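Local coordinates for protein 3-dehydroquinate dehydratase (Enterococcus faecalis, PDB 4PH6) that catalyses the cis-dehydration of 3-dehydroquinate to 3-dehydroshikimate through a covalent imine intermediate, the third step of the chorismate pathway, at residues I8-R13 against A112-D117; D32-A37 against M72-Q77; L82-Q87 against E98-L103; E106-G111 against H132-A137; A159-M164 against C172-M177. One frame throughout, in Å; residues are numbered along the deposited sequence.

In the fold
All five contacts belong to one (beta/alpha)8 barrel whose eight parallel strands are ringed by helices. Interaction 1 closes the longest chain separation, joining the N-terminal hairpin to strand 115-119; interactions 2 and 3 fall between its two segments, interaction 4 alternates with it along the chain, and interaction 5 follows. Interactions 3 and 4 share helix 97-110, with centres about 14 Å apart, and interaction 4 carries on round the outer shell to helix 124-136. Interactions 2 and 5 are the most distant pair, their centres about 29 Å apart. Asp117 of interaction 1, Arg85 of interaction 3 and Lys173 of interaction 5 converge, bringing residues on or just after three strands to the predicted active site.

Interaction 1: residues I8-R13 against A112-D117; sequences IVKNVR and ALDLLD
Asp114 is where the run 112-117 first reaches the hairpin, meeting both Lys10 and Val9. Just ahead of it, Ala112 packs on Gln69 and Met72 of helix 61-73, and Leu113 faces away from the hairpin. The carboxylate of Asp114 receives the extended chain of Lys10 at about a right angle. Lys10 NZ makes a salt bridge to Asp114 OD2 at 3.2 Å, coming in on the syn side and 22° out of the carboxylate plane; the second bond, Lys10 NZ to Asp114 OD1, is weak at 3.5 Å. The carboxylate is doubly held, because OD2 also accepts the backbone N of Leu80 on the neighbouring strand. Lower on the same side chain, CB of Asp114 lies 3.8 Å from CG2 of Val9, the methyl that stands anti to the backbone N. Lys10 sits in a type I' beta turn running from Val9 to Val12, with Val12 N bonded to Val9 O at 2.9 Å. This is the tight hairpin of strands 7-9 and 12-14, which in type I dehydroquinases covers the N-terminal end of the barrel strands. Leu115 opens strand 115-119, and its CD1 comes to 4.5 Å from Val9 CG2, a loose apolar touch. It also packs on Leu81, Lys140 and Val142 of the adjoining strands. Leu116 turns to Ile139 and Ile141, between the strand and its outer helices, while Asp117, further along, has left the hairpin behind and pairs through OD2 with Arg85.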
# COMPACT_ATOMS: atom_id res chain seq x y z
N ILE A 8 8.46 -2.81 -24.94
CA ILE A 8 8.96 -4.17 -24.89
C ILE A 8 10.46 -4.22 -25.18
O ILE A 8 10.91 -3.80 -26.23
CB ILE A 8 8.17 -5.07 -25.86
CG1 ILE A 8 6.68 -4.96 -25.57
CG2 ILE A 8 8.62 -6.54 -25.76
CD1 ILE A 8 5.80 -5.83 -26.45
N VAL A 9 11.22 -4.72 -24.21
CA VAL A 9 12.67 -4.85 -24.34
C VAL A 9 13.16 -6.23 -23.85
O VAL A 9 13.00 -6.59 -22.67
CB VAL A 9 13.41 -3.71 -23.58
CG1 VAL A 9 12.78 -3.46 -22.24
CG2 VAL A 9 14.88 -4.04 -23.42
N LYS A 10 13.76 -6.99 -24.78
CA LYS A 10 14.22 -8.36 -24.52
C LYS A 10 13.12 -9.19 -23.87
O LYS A 10 13.32 -9.81 -22.83
CB LYS A 10 15.49 -8.36 -23.67
CG LYS A 10 16.68 -7.80 -24.42
CD LYS A 10 18.00 -7.87 -23.65
CE LYS A 10 19.13 -7.38 -24.55
NZ LYS A 10 20.40 -7.09 -23.83
N ASN A 11 11.95 -9.16 -24.51
CA ASN A 11 10.75 -9.88 -24.10
C ASN A 11 10.13 -9.38 -22.80
O ASN A 11 9.08 -9.87 -22.40
CB ASN A 11 11.05 -11.38 -24.02
CG ASN A 11 11.16 -12.03 -25.39
OD1 ASN A 11 11.07 -11.35 -26.43
ND2 ASN A 11 11.37 -13.35 -25.41
N VAL A 12 10.75 -8.40 -22.15
CA VAL A 12 10.16 -7.82 -20.94
C VAL A 12 9.14 -6.73 -21.32
O VAL A 12 9.50 -5.70 -21.90
CB VAL A 12 11.23 -7.21 -19.99
CG1 VAL A 12 10.57 -6.47 -18.81
CG2 VAL A 12 12.16 -8.31 -19.47
N ARG A 13 7.87 -6.97 -20.97
CA ARG A 13 6.78 -6.09 -21.38
C ARG A 13 6.49 -5.03 -20.33
O ARG A 13 5.67 -5.23 -19.45
CB ARG A 13 5.51 -6.90 -21.67
CG ARG A 13 5.76 -8.09 -22.59
CD ARG A 13 4.50 -8.92 -22.86
NE ARG A 13 3.64 -8.32 -23.88
CZ ARG A 13 3.81 -8.47 -25.19
NH1 ARG A 13 4.81 -9.20 -25.65
NH2 ARG A 13 2.97 -7.88 -26.04
N ALA A 112 27.26 -0.65 -24.36
CA ALA A 112 26.12 -1.56 -24.39
C ALA A 112 25.05 -1.11 -23.40
O ALA A 112 25.36 -0.82 -22.23
CB ALA A 112 26.57 -2.99 -24.09
N LEU A 113 23.81 -1.03 -23.86
CA LEU A 113 22.69 -0.59 -23.02
C LEU A 113 21.37 -0.73 -23.76
O LEU A 113 21.33 -0.64 -24.97
CB LEU A 113 22.89 0.85 -22.55
CG LEU A 113 22.98 1.96 -23.60
CD1 LEU A 113 21.98 3.03 -23.29
CD2 LEU A 113 24.36 2.56 -23.71
N ASP A 114 20.28 -0.92 -23.03
CA ASP A 114 18.98 -1.10 -23.66
C ASP A 114 18.07 0.08 -23.39
O ASP A 114 17.21 0.41 -24.21
CB ASP A 114 18.33 -2.40 -23.18
CG ASP A 114 19.20 -3.60 -23.46
OD1 ASP A 114 19.59 -3.78 -24.62
OD2 ASP A 114 19.55 -4.34 -22.52
N LEU A 115 18.27 0.72 -22.24
CA LEU A 115 17.52 1.90 -21.84
C LEU A 115 18.48 2.96 -21.33
O LEU A 115 19.48 2.66 -20.69
CB LEU A 115 16.48 1.57 -20.77
CG LEU A 115 15.49 0.46 -21.08
CD1 LEU A 115 15.96 -0.84 -20.46
CD2 LEU A 115 14.12 0.85 -20.58
N LEU A 116 18.16 4.21 -21.62
CA LEU A 116 18.99 5.31 -21.18
C LEU A 116 18.17 6.26 -20.32
O LEU A 116 17.09 6.71 -20.73
CB LEU A 116 19.61 6.06 -22.38
CG LEU A 116 20.55 7.25 -22.12
CD1 LEU A 116 21.65 6.91 -21.12
CD2 LEU A 116 21.15 7.79 -23.44
N ASP A 117 18.68 6.53 -19.12
CA ASP A 117 18.09 7.46 -18.19
C ASP A 117 18.57 8.90 -18.48
O ASP A 117 19.77 9.18 -18.48
CB ASP A 117 18.44 7.06 -16.75
CG ASP A 117 17.88 8.02 -15.71
OD1 ASP A 117 18.37 9.17 -15.65
OD2 ASP A 117 16.99 7.63 -14.92

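Interaction 2: residues D32-A37 against M72-Q77; sequences DILAEA and MERLGQ
From CD outward the side chain of Arg74 crosses Leu34 obliquely, while its root meets a different residue. Arg74 CB packs on the methyl of Ala37, 4.2 Å from Ala37 CB. With CG anti to the carbonyl carbon (chi1 -65°) the chain then runs extended as far as NE, which brings Arg74 CD over the helix backbone, 3.7 Å from Leu34 O. Arg74 NE comes next, 3.9 Å from Leu34 CB. At the end the guanidinium turns one face to the leucine: Leu34 CD1 stands 3.8 Å above the plane, over its centre, an apolar lid rather than a polar partner. Leu34 CD2 lies beside Arg74 CD, at 4.0 Å, and close to NH1. That NH1 turns back to the last turns of helix 61-73 and donates to Gln70 O. Ala37 CB also meets Leu75 CD2 at 4.2 Å. The carbonyl oxygens of Ala37 and Arg74 approach each other without a bond; Ser40 OG bonds the first, and Gln41 NE2 bonds the second weakly. The turn that follows helix 61-73 packs on the flank of helix 30-40, and Leu34 reaches the helix itself at Leu67, Gln70 and Val71. Beneath, Ala37 rests on Ile25 of strand 20-25 and Leu75 on Val48 of strand 47-51.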
# COMPACT_ATOMS: atom_id res chain seq x y z
N ASP A 32 33.63 -5.47 -8.63
CA ASP A 32 32.39 -5.70 -7.91
C ASP A 32 31.17 -5.45 -8.79
O ASP A 32 30.12 -6.06 -8.59
CB ASP A 32 32.33 -4.83 -6.66
CG ASP A 32 33.20 -5.36 -5.55
OD1 ASP A 32 33.67 -4.57 -4.72
OD2 ASP A 32 33.42 -6.59 -5.52
N ILE A 33 31.30 -4.56 -9.77
CA ILE A 33 30.20 -4.28 -10.69
C ILE A 33 29.93 -5.51 -11.57
O ILE A 33 28.78 -5.89 -11.77
CB ILE A 33 30.49 -3.02 -11.55
CG1 ILE A 33 30.25 -1.75 -10.74
CG2 ILE A 33 29.62 -3.01 -12.80
CD1 ILE A 33 30.73 -0.47 -11.41
N LEU A 34 30.99 -6.14 -12.05
CA LEU A 34 30.85 -7.37 -12.83
C LEU A 34 30.28 -8.51 -11.98
O LEU A 34 29.42 -9.26 -12.44
CB LEU A 34 32.19 -7.79 -13.45
CG LEU A 34 32.71 -6.85 -14.53
CD1 LEU A 34 34.00 -7.37 -15.18
CD2 LEU A 34 31.63 -6.58 -15.56
N ALA A 35 30.76 -8.66 -10.74
CA ALA A 35 30.26 -9.71 -9.87
C ALA A 35 28.75 -9.58 -9.67
O ALA A 35 28.01 -10.56 -9.82
CB ALA A 35 30.99 -9.72 -8.53
N GLU A 36 28.30 -8.37 -9.36
CA GLU A 36 26.89 -8.12 -9.09
C GLU A 36 26.04 -8.27 -10.35
O GLU A 36 24.85 -8.58 -10.28
CB GLU A 36 26.71 -6.73 -8.47
CG GLU A 36 27.36 -6.58 -7.11
CD GLU A 36 26.94 -5.31 -6.38
OE1 GLU A 36 26.02 -4.61 -6.85
OE2 GLU A 36 27.54 -5.02 -5.32
N ALA A 37 26.66 -8.08 -11.51
CA ALA A 37 25.99 -8.31 -12.78
C ALA A 37 25.75 -9.80 -12.94
O ALA A 37 24.65 -10.25 -13.26
CB ALA A 37 26.80 -7.77 -13.92
N MET A 72 26.88 -6.23 -19.74
CA MET A 72 25.84 -6.80 -20.61
C MET A 72 26.03 -8.30 -20.86
O MET A 72 25.07 -9.07 -20.86
CB MET A 72 25.81 -6.07 -21.95
CG MET A 72 24.82 -6.64 -22.93
SD MET A 72 23.17 -6.17 -22.44
CE MET A 72 23.23 -4.39 -22.74
N GLU A 73 27.28 -8.71 -21.08
CA GLU A 73 27.58 -10.11 -21.38
C GLU A 73 27.16 -11.04 -20.25
O GLU A 73 26.83 -12.20 -20.51
CB GLU A 73 29.07 -10.30 -21.66
CG GLU A 73 29.54 -9.63 -22.93
CD GLU A 73 31.01 -9.89 -23.18
OE1 GLU A 73 31.75 -10.09 -22.20
OE2 GLU A 73 31.42 -9.92 -24.37
N ARG A 74 27.17 -10.52 -19.02
CA ARG A 74 26.82 -11.30 -17.83
C ARG A 74 25.35 -11.16 -17.39
O ARG A 74 24.97 -11.68 -16.34
CB ARG A 74 27.73 -10.89 -16.65
CG ARG A 74 29.22 -11.21 -16.82
CD ARG A 74 30.10 -10.31 -15.94
NE ARG A 74 31.51 -10.71 -15.97
CZ ARG A 74 32.35 -10.44 -16.96
NH1 ARG A 74 31.95 -9.78 -18.04
NH2 ARG A 74 33.62 -10.85 -16.88
N LEU A 75 24.51 -10.47 -18.16
CA LEU A 75 23.17 -10.15 -17.66
C LEU A 75 22.11 -11.20 -17.95
O LEU A 75 20.96 -10.99 -17.62
CB LEU A 75 22.70 -8.81 -18.21
CG LEU A 75 23.19 -7.60 -17.42
CD1 LEU A 75 22.40 -6.36 -17.77
CD2 LEU A 75 23.08 -7.85 -15.93
N GLY A 76 22.48 -12.32 -18.57
CA GLY A 76 21.53 -13.38 -18.86
C GLY A 76 20.31 -12.93 -19.64
O GLY A 76 19.21 -13.47 -19.47
N GLN A 77 20.53 -11.90 -20.47
CA GLN A 77 19.55 -11.33 -21.40
C GLN A 77 18.48 -10.49 -20.68
O GLN A 77 17.39 -10.28 -21.21
CB GLN A 77 18.92 -12.43 -22.27
CG GLN A 77 18.27 -11.96 -23.58
CD GLN A 77 19.22 -11.25 -24.57
OE1 GLN A 77 20.43 -11.25 -24.41
NE2 GLN A 77 18.63 -10.64 -25.59

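Interaction 3: residues L82-Q87 against E98-L103; sequences LTFRTQ and ENYFAL
Phe84 and Tyr100 both swing their rings out with CG anti to the backbone N (chi1 -168° and 177°), and the two side chains slide past each other in opposite directions. Their closest ring atoms are Phe84 CD2 and Tyr100 CD1, 3.9 Å apart, in an oblique approach. On the same side of the phenyl plane, but at its other ortho carbon, Phe84 CD1 meets Leu103 CD2 at 4.2 Å, that side chain crossing at about a right angle. Phe84 O lies in the plane of the tyrosine ring, at its edge, 3.5 Å from Tyr100 CE1. A water hydrogen-bonds Tyr100 OH at 2.6 Å and can donate to Phe84 O at 3.1 Å. Thr86 has its hydroxyl between backbone N and carbonyl carbon (chi1 70°), where OG1 hydrogen-bonds Glu119 OE1; that leaves CG2 to press on Tyr100 CE1 at 3.7 Å. Between Phe84 and Thr86, Arg85 starts away from the helix; its guanidinium pairs with Glu119, and it is predicted to bind 3-dehydroquinate. The whole set packs the loop that follows strand 80-83 against helix 97-110, within the beta-alpha-beta unit completed by strand 115-119. Phe95 stacks on Phe84, while Phe61 and Val64 of helix 61-73 back Leu103.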
# COMPACT_ATOMS: atom_id res chain seq x y z
N LEU A 82 21.13 2.16 -18.09
CA LEU A 82 22.28 2.93 -17.63
C LEU A 82 21.81 4.29 -17.14
O LEU A 82 21.00 4.96 -17.80
CB LEU A 82 23.32 3.08 -18.74
CG LEU A 82 24.05 1.80 -19.18
CD1 LEU A 82 25.20 2.11 -20.14
CD2 LEU A 82 24.57 1.02 -17.99
N THR A 83 22.31 4.70 -15.98
CA THR A 83 21.86 5.93 -15.33
C THR A 83 23.03 6.68 -14.73
O THR A 83 23.74 6.13 -13.90
CB THR A 83 20.86 5.63 -14.19
OG1 THR A 83 19.65 5.06 -14.71
CG2 THR A 83 20.54 6.88 -13.40
N PHE A 84 23.23 7.92 -15.13
CA PHE A 84 24.08 8.81 -14.34
C PHE A 84 23.20 9.76 -13.54
O PHE A 84 22.74 10.77 -14.07
CB PHE A 84 25.06 9.60 -15.22
CG PHE A 84 26.14 10.30 -14.42
CD1 PHE A 84 27.38 9.70 -14.23
CD2 PHE A 84 25.91 11.55 -13.86
CE1 PHE A 84 28.36 10.33 -13.48
CE2 PHE A 84 26.90 12.18 -13.10
CZ PHE A 84 28.12 11.57 -12.91
N ARG A 85 22.91 9.44 -12.28
CA ARG A 85 22.08 10.36 -11.50
C ARG A 85 22.89 11.60 -11.17
O ARG A 85 23.98 11.51 -10.60
CB ARG A 85 21.55 9.70 -10.24
CG ARG A 85 20.55 10.55 -9.46
CD ARG A 85 19.30 10.83 -10.26
NE ARG A 85 18.67 9.60 -10.72
CZ ARG A 85 18.25 9.39 -11.96
NH1 ARG A 85 18.37 10.34 -12.88
NH2 ARG A 85 17.69 8.23 -12.28
N THR A 86 22.37 12.77 -11.52
CA THR A 86 23.11 14.00 -11.24
C THR A 86 22.95 14.37 -9.77
O THR A 86 21.94 14.03 -9.14
CB THR A 86 22.65 15.18 -12.11
OG1 THR A 86 21.34 15.58 -11.70
CG2 THR A 86 22.64 14.79 -13.58
N GLN A 87 23.94 15.09 -9.25
CA GLN A 87 24.01 15.43 -7.84
C GLN A 87 22.76 16.16 -7.33
O GLN A 87 22.32 15.91 -6.21
CB GLN A 87 25.25 16.29 -7.59
CG GLN A 87 25.69 16.37 -6.13
CD GLN A 87 27.06 17.03 -5.97
OE1 GLN A 87 27.43 17.91 -6.75
NE2 GLN A 87 27.81 16.60 -4.96
N GLU A 98 28.60 19.29 -19.48
CA GLU A 98 29.34 18.85 -20.66
C GLU A 98 29.80 17.40 -20.54
O GLU A 98 29.66 16.62 -21.48
CB GLU A 98 30.55 19.76 -20.91
CG GLU A 98 31.47 19.35 -22.07
CD GLU A 98 32.79 20.11 -22.05
OE1 GLU A 98 33.11 20.68 -20.99
OE2 GLU A 98 33.49 20.15 -23.09
N ASN A 99 30.33 17.04 -19.37
CA ASN A 99 30.72 15.65 -19.10
C ASN A 99 29.50 14.73 -19.02
O ASN A 99 29.57 13.57 -19.41
CB ASN A 99 31.53 15.56 -17.81
CG ASN A 99 32.99 15.93 -18.01
OD1 ASN A 99 33.53 15.76 -19.10
ND2 ASN A 99 33.64 16.43 -16.96
N TYR A 100 28.39 15.25 -18.52
CA TYR A 100 27.17 14.49 -18.46
C TYR A 100 26.76 14.06 -19.87
O TYR A 100 26.59 12.87 -20.14
CB TYR A 100 26.07 15.30 -17.78
CG TYR A 100 24.73 14.60 -17.73
CD1 TYR A 100 24.46 13.64 -16.76
CD2 TYR A 100 23.71 14.93 -18.62
CE1 TYR A 100 23.22 13.00 -16.71
CE2 TYR A 100 22.48 14.30 -18.57
CZ TYR A 100 22.24 13.34 -17.61
OH TYR A 100 21.01 12.71 -17.55
N PHE A 101 26.65 15.02 -20.77
CA PHE A 101 26.21 14.70 -22.13
C PHE A 101 27.28 13.99 -22.96
O PHE A 101 26.95 13.16 -23.81
CB PHE A 101 25.72 15.96 -22.84
CG PHE A 101 24.39 16.43 -22.35
CD1 PHE A 101 23.24 15.77 -22.73
CD2 PHE A 101 24.29 17.51 -21.49
CE1 PHE A 101 22.01 16.19 -22.28
CE2 PHE A 101 23.07 17.93 -21.04
CZ PHE A 101 21.92 17.27 -21.44
N ALA A 102 28.55 14.30 -22.72
CA ALA A 102 29.63 13.64 -23.46
C ALA A 102 29.71 12.14 -23.15
O ALA A 102 29.92 11.31 -24.06
CB ALA A 102 30.96 14.32 -23.15
N LEU A 103 29.53 11.79 -21.88
CA LEU A 103 29.52 10.39 -21.44
C LEU A 103 28.41 9.59 -22.10
O LEU A 103 28.63 8.49 -22.62
CB LEU A 103 29.36 10.30 -19.92
CG LEU A 103 29.29 8.90 -19.30
CD1 LEU A 103 30.30 7.92 -19.90
CD2 LEU A 103 29.46 8.97 -17.79
O HOH W 1 20.19 11.01 -15.83

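Interaction 4: residues E106-G111 against H132-A137; sequences ELVKKG and HEAKKA
Val108 on helix 97-110 fits against Glu133 and Ala134 of helix 124-136 and Ala137 just after it, where two successive outer helices of the (beta/alpha)8 barrel meet near their C-terminal ends. Along the first segment, Glu106 and Leu107 face other neighbours: Glu106 touches Cys65 of helix 61-73, and Leu107 packs on Leu52, Val64 and Ser68. Val108 then carries the contact alone, and its two methyls divide the work. Val108 CG1, anti to the backbone N (chi1 166°), reaches the helix backbone 3.6 Å from Glu133 O, with Ala137 CB 4.3 Å away. Val108 CG2 goes inward to Ala134 CB at 4.0 Å. Ala134 and Ala137 are small enough to let the helices come close, the CA atoms of Val108 and Ala134 being 5.7 Å apart. Below this pair the packing goes on into the barrel wall, where Leu116 of strand 115-119 touches both Val108 and Ala134, and Ile139 also meets the valine. The backbone joins in as well: Val108 O lies 4.2 Å from Ala137 CB, a van der Waals contact. No hydrogen bond crosses between the two segments. Within the first one, the polar closure is made further along by the backbone, where the amide N of Gly111 hydrogen-bonds Leu107 O at 2.7 Å.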
# COMPACT_ATOMS: atom_id res chain seq x y z
N GLU A 106 28.91 9.00 -25.81
CA GLU A 106 29.87 7.92 -25.99
C GLU A 106 29.30 6.52 -25.76
O GLU A 106 29.59 5.59 -26.51
CB GLU A 106 31.08 8.11 -25.07
CG GLU A 106 32.12 9.03 -25.66
CD GLU A 106 32.56 8.60 -27.05
OE1 GLU A 106 32.09 9.21 -28.03
OE2 GLU A 106 33.38 7.66 -27.16
N LEU A 107 28.51 6.36 -24.70
CA LEU A 107 27.83 5.09 -24.44
C LEU A 107 26.93 4.72 -25.62
O LEU A 107 26.89 3.57 -26.04
CB LEU A 107 26.99 5.18 -23.16
CG LEU A 107 27.79 5.14 -21.85
CD1 LEU A 107 26.88 5.45 -20.68
CD2 LEU A 107 28.47 3.78 -21.65
N VAL A 108 26.24 5.72 -26.15
CA VAL A 108 25.36 5.50 -27.29
C VAL A 108 26.13 4.92 -28.49
O VAL A 108 25.65 3.98 -29.13
CB VAL A 108 24.64 6.80 -27.70
CG1 VAL A 108 24.00 6.64 -29.09
CG2 VAL A 108 23.59 7.18 -26.66
N LYS A 109 27.33 5.45 -28.74
CA LYS A 109 28.15 5.04 -29.87
C LYS A 109 28.85 3.70 -29.69
O LYS A 109 28.88 2.89 -30.62
CB LYS A 109 29.22 6.10 -30.18
CG LYS A 109 28.66 7.37 -30.78
CD LYS A 109 29.69 8.49 -30.75
CE LYS A 109 29.05 9.79 -31.22
NZ LYS A 109 29.86 10.98 -30.85
N LYS A 110 29.44 3.48 -28.52
CA LYS A 110 30.36 2.37 -28.32
C LYS A 110 30.11 1.58 -27.04
O LYS A 110 30.90 0.70 -26.68
CB LYS A 110 31.81 2.88 -28.31
CG LYS A 110 32.34 3.30 -29.67
CD LYS A 110 33.41 4.37 -29.53
CE LYS A 110 34.17 4.58 -30.84
NZ LYS A 110 35.27 5.59 -30.72
N GLY A 111 29.01 1.88 -26.36
CA GLY A 111 28.66 1.15 -25.15
C GLY A 111 27.54 0.16 -25.38
O GLY A 111 26.94 0.13 -26.45
N HIS A 132 17.46 11.49 -29.81
CA HIS A 132 17.34 10.98 -31.18
C HIS A 132 18.52 10.11 -31.58
O HIS A 132 18.34 9.13 -32.31
CB HIS A 132 17.18 12.13 -32.18
CG HIS A 132 15.97 12.96 -31.92
ND1 HIS A 132 14.71 12.41 -31.76
CD2 HIS A 132 15.82 14.30 -31.76
CE1 HIS A 132 13.84 13.37 -31.52
NE2 HIS A 132 14.49 14.53 -31.51
N GLU A 133 19.72 10.45 -31.11
CA GLU A 133 20.88 9.59 -31.36
C GLU A 133 20.76 8.25 -30.61
O GLU A 133 21.11 7.21 -31.14
CB GLU A 133 22.18 10.29 -30.98
CG GLU A 133 22.56 11.46 -31.90
CD GLU A 133 22.57 11.08 -33.37
OE1 GLU A 133 23.35 10.18 -33.76
OE2 GLU A 133 21.78 11.67 -34.15
N ALA A 134 20.24 8.28 -29.38
CA ALA A 134 20.01 7.04 -28.65
C ALA A 134 18.93 6.19 -29.32
O ALA A 134 19.11 4.97 -29.46
CB ALA A 134 19.64 7.34 -27.20
N LYS A 135 17.82 6.80 -29.72
CA LYS A 135 16.71 6.04 -30.33
C LYS A 135 17.14 5.41 -31.64
O LYS A 135 16.75 4.27 -31.94
CB LYS A 135 15.47 6.92 -30.57
CG LYS A 135 14.71 7.25 -29.31
CD LYS A 135 13.27 7.71 -29.54
CE LYS A 135 12.60 7.97 -28.19
NZ LYS A 135 11.16 8.32 -28.27
N LYS A 136 17.91 6.15 -32.43
CA LYS A 136 18.43 5.63 -33.68
C LYS A 136 19.23 4.35 -33.42
O LYS A 136 19.18 3.41 -34.21
CB LYS A 136 19.28 6.69 -34.38
CG LYS A 136 19.71 6.31 -35.78
CD LYS A 136 20.52 7.43 -36.43
CE LYS A 136 19.63 8.59 -36.86
NZ LYS A 136 19.05 8.42 -38.23
N ALA A 137 19.94 4.30 -32.29
CA ALA A 137 20.70 3.10 -31.91
C ALA A 137 19.83 2.02 -31.27
O ALA A 137 20.35 1.00 -30.83
CB ALA A 137 21.85 3.46 -30.96

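Interaction 5: residues A159-M164 against C172-M177; sequences ARLRQM and CKIAVM
The guanidinium of Arg160 is turned off this contact, NE to Glu156 and NH1 to Asn145, so that the residue touches the strand by its aliphatic part: CD lies 4.2 Å from Ile174 CD1. A second flat group is the peptide joining Lys173 to Ile174. Over one face of it stands Leu161 CD2, 4.1 Å from Lys173 C and almost straight above that carbon. Met164 CE comes from the same side, tilted well out of the plane, and sits tightly at 3.2 Å from Lys173 O. The methionine gets there on a chain extended beyond CG, with Met164 CB passing 3.7 Å from Cys172 SG on the way. Leu161 CD2 also meets Ile174 CG2 at 3.7 Å, the two side chains crossing at about a right angle. Lys173 itself sends its side chain to the opposite side of the strand, where NZ bonds His146 NE2; it is the predicted Schiff-base lysine. The axes of 159-164 and 172-176 run at 151° and come within 7.9 Å, helix 154-166 lying on the outer side of strand 171-176 and closing the beta-alpha-beta crossover from strand 140-147. Met164 spans to Leu143 and Asn145 there, and Leu161 to Thr205 of strand 203-207 and Met194 of helix 181-197.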
# COMPACT_ATOMS: atom_id res chain seq x y z
N ALA A 159 2.28 17.43 -14.14
CA ALA A 159 2.79 18.28 -15.19
C ALA A 159 4.18 17.83 -15.61
O ALA A 159 4.51 17.84 -16.79
CB ALA A 159 2.82 19.75 -14.73
N ARG A 160 4.99 17.42 -14.64
CA ARG A 160 6.34 16.95 -14.95
C ARG A 160 6.28 15.65 -15.73
O ARG A 160 7.02 15.48 -16.70
CB ARG A 160 7.18 16.80 -13.69
CG ARG A 160 7.51 18.14 -13.05
CD ARG A 160 8.48 17.98 -11.90
NE ARG A 160 8.61 19.22 -11.14
CZ ARG A 160 9.38 19.36 -10.06
NH1 ARG A 160 10.09 18.33 -9.61
NH2 ARG A 160 9.41 20.51 -9.41
N LEU A 161 5.40 14.74 -15.34
CA LEU A 161 5.27 13.48 -16.05
C LEU A 161 4.78 13.77 -17.47
O LEU A 161 5.20 13.12 -18.43
CB LEU A 161 4.33 12.52 -15.32
CG LEU A 161 4.90 11.92 -14.03
CD1 LEU A 161 3.83 11.20 -13.22
CD2 LEU A 161 6.09 10.98 -14.32
N ARG A 162 3.89 14.74 -17.60
CA ARG A 162 3.34 15.07 -18.91
C ARG A 162 4.38 15.73 -19.81
O ARG A 162 4.35 15.54 -21.03
CB ARG A 162 2.12 16.00 -18.78
CG ARG A 162 0.85 15.31 -18.29
CD ARG A 162 -0.27 16.32 -18.23
NE ARG A 162 -0.68 16.72 -19.58
CZ ARG A 162 -1.39 17.80 -19.85
NH1 ARG A 162 -1.74 18.63 -18.87
NH2 ARG A 162 -1.72 18.06 -21.10
N GLN A 163 5.29 16.51 -19.23
CA GLN A 163 6.34 17.17 -20.02
C GLN A 163 7.36 16.15 -20.55
O GLN A 163 7.88 16.32 -21.65
CB GLN A 163 7.05 18.26 -19.20
CG GLN A 163 6.17 19.46 -18.78
CD GLN A 163 6.28 20.65 -19.74
OE1 GLN A 163 7.06 20.61 -20.72
NE2 GLN A 163 5.51 21.72 -19.47
N MET A 164 7.64 15.09 -19.78
CA MET A 164 8.52 14.03 -20.24
C MET A 164 7.94 13.32 -21.45
O MET A 164 8.65 13.07 -22.42
CB MET A 164 8.78 13.01 -19.13
CG MET A 164 9.41 13.60 -17.88
SD MET A 164 9.59 12.35 -16.59
CE MET A 164 9.56 13.38 -15.12
N CYS A 172 8.31 7.47 -18.61
CA CYS A 172 8.38 8.67 -17.78
C CYS A 172 8.50 8.26 -16.31
O CYS A 172 7.73 7.44 -15.84
CB CYS A 172 7.15 9.54 -17.97
SG CYS A 172 6.77 9.91 -19.69
N LYS A 173 9.46 8.84 -15.60
CA LYS A 173 9.74 8.45 -14.24
C LYS A 173 9.87 9.65 -13.31
O LYS A 173 10.48 10.66 -13.66
CB LYS A 173 11.02 7.61 -14.19
CG LYS A 173 11.52 7.29 -12.79
CD LYS A 173 12.97 6.81 -12.84
CE LYS A 173 13.53 6.61 -11.44
NZ LYS A 173 15.00 6.44 -11.43
N ILE A 174 9.31 9.54 -12.11
CA ILE A 174 9.49 10.58 -11.11
C ILE A 174 9.57 9.97 -9.72
O ILE A 174 8.80 9.08 -9.38
CB ILE A 174 8.36 11.66 -11.16
CG1 ILE A 174 8.70 12.84 -10.25
CG2 ILE A 174 7.00 11.08 -10.77
CD1 ILE A 174 7.85 14.07 -10.50
N ALA A 175 10.52 10.45 -8.93
CA ALA A 175 10.62 10.03 -7.55
C ALA A 175 10.53 11.28 -6.68
O ALA A 175 11.17 12.29 -6.97
CB ALA A 175 11.93 9.25 -7.29
N VAL A 176 9.72 11.21 -5.63
CA VAL A 176 9.58 12.34 -4.72
C VAL A 176 9.77 11.89 -3.28
O VAL A 176 9.59 10.73 -2.96
CB VAL A 176 8.22 13.01 -4.88
CG1 VAL A 176 8.05 13.54 -6.32
CG2 VAL A 176 7.10 12.03 -4.51
N MET A 177 10.14 12.82 -2.42
CA MET A 177 10.39 12.50 -1.03
C MET A 177 9.24 12.99 -0.17
O MET A 177 9.00 14.19 -0.07
CB MET A 177 11.70 13.12 -0.56
CG MET A 177 12.01 12.85 0.91
SD MET A 177 12.36 11.10 1.19
CE MET A 177 14.08 10.95 0.68